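Local coordinates for ABC transporter, periplasmic substrate-binding protein (Thermotoga maritima, PDB 2HPG) that probably captures a small solute in the periplasm and hands it to a TRAP transporter, as other solute-binding proteins of the DctP family do, at residues A[92-97]-A[139-144]. Sequence-based numbering, arbitrary orientation.
Sequences FIDFMG and QGYRHF
Tyr-141 brings its hydroxyl against the CG2 methyl of Ile-93, which meets the ring obliquely, OH lying 3.7 Å from that carbon. The pair joins the short helix 92-95 to a long strand, 130-146, of the mixed sheet in a periplasmic-binding-protein fold, and it illustrates how a tyrosine can span the distance between helix and sheet with both its ring and its hydroxyl. The backbones stay well apart, the CA atoms of Ile-93 and Tyr-141 being 10.0 Å from each other, so the phenol does the reaching. With CG lying anti to the carbonyl carbon (chi1 -67°), the ring extends from the strand until its CE1 comes 4.1 Å from Ile-93 CG2, and the two side chains meet at roughly a right angle. Ile-93 is buried, its side chain also packing on Leu-226 of the neighbouring strand and on Val-107 and Leu-108 of helix 101-112, whereas the polar part of the contact lies towards Asp-94. There a water replaces a direct bond: it accepts a hydrogen bond from Tyr-141 OH at 2.8 Å and donates one to Asp-94 OD2 at 2.7 Å. The other carboxylate oxygen, OD1, forms a salt bridge with Lys-99, which probably favours the charged form of the acid and helps fix its rotation. Just beyond, after a regular helical bond from Met-96 N to Phe-92 O at 3.0 Å, the helix closes in a Schellman motif at Gly-97, which has positive phi (99°); one of the capping bonds runs from Gly-97 N to Asp-94 O at 2.9 Å.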
# COMPACT_ATOMS: atom_id res chain seq x y z
N PHE A 92 -8.64 7.97 -2.67
CA PHE A 92 -9.36 6.89 -3.36
C PHE A 92 -10.37 6.15 -2.47
O PHE A 92 -11.54 6.00 -2.84
CB PHE A 92 -8.38 5.87 -4.03
CG PHE A 92 -9.09 4.64 -4.57
CD1 PHE A 92 -9.71 4.68 -5.81
CD2 PHE A 92 -9.17 3.49 -3.81
CE1 PHE A 92 -10.41 3.56 -6.29
CE2 PHE A 92 -9.87 2.37 -4.27
CZ PHE A 92 -10.48 2.40 -5.53
N ILE A 93 -9.96 5.64 -1.32
CA ILE A 93 -10.89 4.81 -0.54
C ILE A 93 -12.06 5.68 -0.01
O ILE A 93 -13.16 5.17 0.23
CB ILE A 93 -10.21 4.02 0.62
CG1 ILE A 93 -10.95 2.70 0.88
CG2 ILE A 93 -10.16 4.82 1.90
CD1 ILE A 93 -10.66 1.61 -0.15
N ASP A 94 -11.81 6.98 0.13
CA ASP A 94 -12.87 7.90 0.60
C ASP A 94 -13.86 8.20 -0.50
O ASP A 94 -15.06 8.23 -0.27
CB ASP A 94 -12.29 9.20 1.15
CG ASP A 94 -11.82 9.06 2.58
OD1 ASP A 94 -12.58 9.44 3.49
OD2 ASP A 94 -10.72 8.54 2.78
N PHE A 95 -13.36 8.44 -1.70
CA PHE A 95 -14.20 8.56 -2.89
C PHE A 95 -15.01 7.29 -3.14
O PHE A 95 -16.10 7.37 -3.69
CB PHE A 95 -13.37 8.90 -4.11
CG PHE A 95 -12.67 10.23 -4.03
CD1 PHE A 95 -13.31 11.34 -3.51
CD2 PHE A 95 -11.41 10.39 -4.56
CE1 PHE A 95 -12.67 12.57 -3.47
CE2 PHE A 95 -10.76 11.60 -4.52
CZ PHE A 95 -11.39 12.70 -3.97
N MSE A 96 -14.49 6.13 -2.74
CA MSE A 96 -15.27 4.90 -2.90
C MSE A 96 -16.30 4.72 -1.78
O MSE A 96 -17.10 3.78 -1.81
CB MSE A 96 -14.35 3.68 -3.00
CG MSE A 96 -13.35 3.72 -4.15
SE MSE A 96 -14.16 3.87 -5.94
CE MSE A 96 -15.32 2.28 -5.86
N GLY A 97 -16.28 5.63 -0.80
CA GLY A 97 -17.28 5.67 0.27
C GLY A 97 -16.91 5.04 1.60
O GLY A 97 -17.74 4.96 2.50
N GLN A 139 -1.81 -1.14 4.78
CA GLN A 139 -0.86 -0.64 5.78
C GLN A 139 -1.45 0.48 6.62
O GLN A 139 -0.88 0.85 7.65
CB GLN A 139 0.42 -0.18 5.10
CG GLN A 139 1.37 -1.30 4.78
CD GLN A 139 2.64 -0.80 4.19
OE1 GLN A 139 3.32 0.01 4.80
NE2 GLN A 139 2.95 -1.26 2.98
N GLY A 140 -2.60 1.02 6.21
CA GLY A 140 -3.26 2.05 6.98
C GLY A 140 -3.18 3.41 6.33
O GLY A 140 -2.60 3.56 5.26
N TYR A 141 -3.78 4.39 7.00
CA TYR A 141 -3.82 5.77 6.52
C TYR A 141 -2.53 6.50 6.80
O TYR A 141 -1.96 6.40 7.89
CB TYR A 141 -4.94 6.56 7.19
CG TYR A 141 -6.27 6.07 6.79
CD1 TYR A 141 -6.89 6.54 5.64
CD2 TYR A 141 -6.87 5.04 7.49
CE1 TYR A 141 -8.11 6.05 5.26
CE2 TYR A 141 -8.09 4.56 7.11
CZ TYR A 141 -8.70 5.07 5.99
OH TYR A 141 -9.91 4.56 5.61
N ARG A 142 -2.14 7.28 5.82
CA ARG A 142 -0.96 8.11 5.89
C ARG A 142 -1.37 9.54 6.15
O ARG A 142 -2.41 10.01 5.66
CB ARG A 142 -0.16 7.96 4.60
CG ARG A 142 0.46 6.59 4.51
CD ARG A 142 0.95 6.20 3.17
NE ARG A 142 2.18 6.89 2.77
CZ ARG A 142 3.39 6.34 2.64
NH1 ARG A 142 3.61 5.07 2.88
NH2 ARG A 142 4.40 7.09 2.21
N HIS A 143 -0.54 10.23 6.94
CA HIS A 143 -0.81 11.59 7.40
C HIS A 143 0.46 12.40 7.19
O HIS A 143 1.51 11.82 7.04
CB HIS A 143 -1.17 11.57 8.91
CG HIS A 143 -2.37 10.73 9.24
ND1 HIS A 143 -3.60 10.94 8.66
CD2 HIS A 143 -2.51 9.67 10.07
CE1 HIS A 143 -4.45 10.04 9.12
NE2 HIS A 143 -3.82 9.27 10.00
N PHE A 144 0.37 13.72 7.15
CA PHE A 144 1.57 14.54 6.98
C PHE A 144 2.40 14.61 8.27
O PHE A 144 1.82 14.75 9.34
CB PHE A 144 1.19 15.95 6.54
CG PHE A 144 0.79 16.04 5.10
CD1 PHE A 144 1.74 16.02 4.11
CD2 PHE A 144 -0.53 16.10 4.75
CE1 PHE A 144 1.38 16.10 2.77
CE2 PHE A 144 -0.91 16.18 3.44
CZ PHE A 144 0.06 16.17 2.44
O HOH W 1 -11.45 6.53 4.42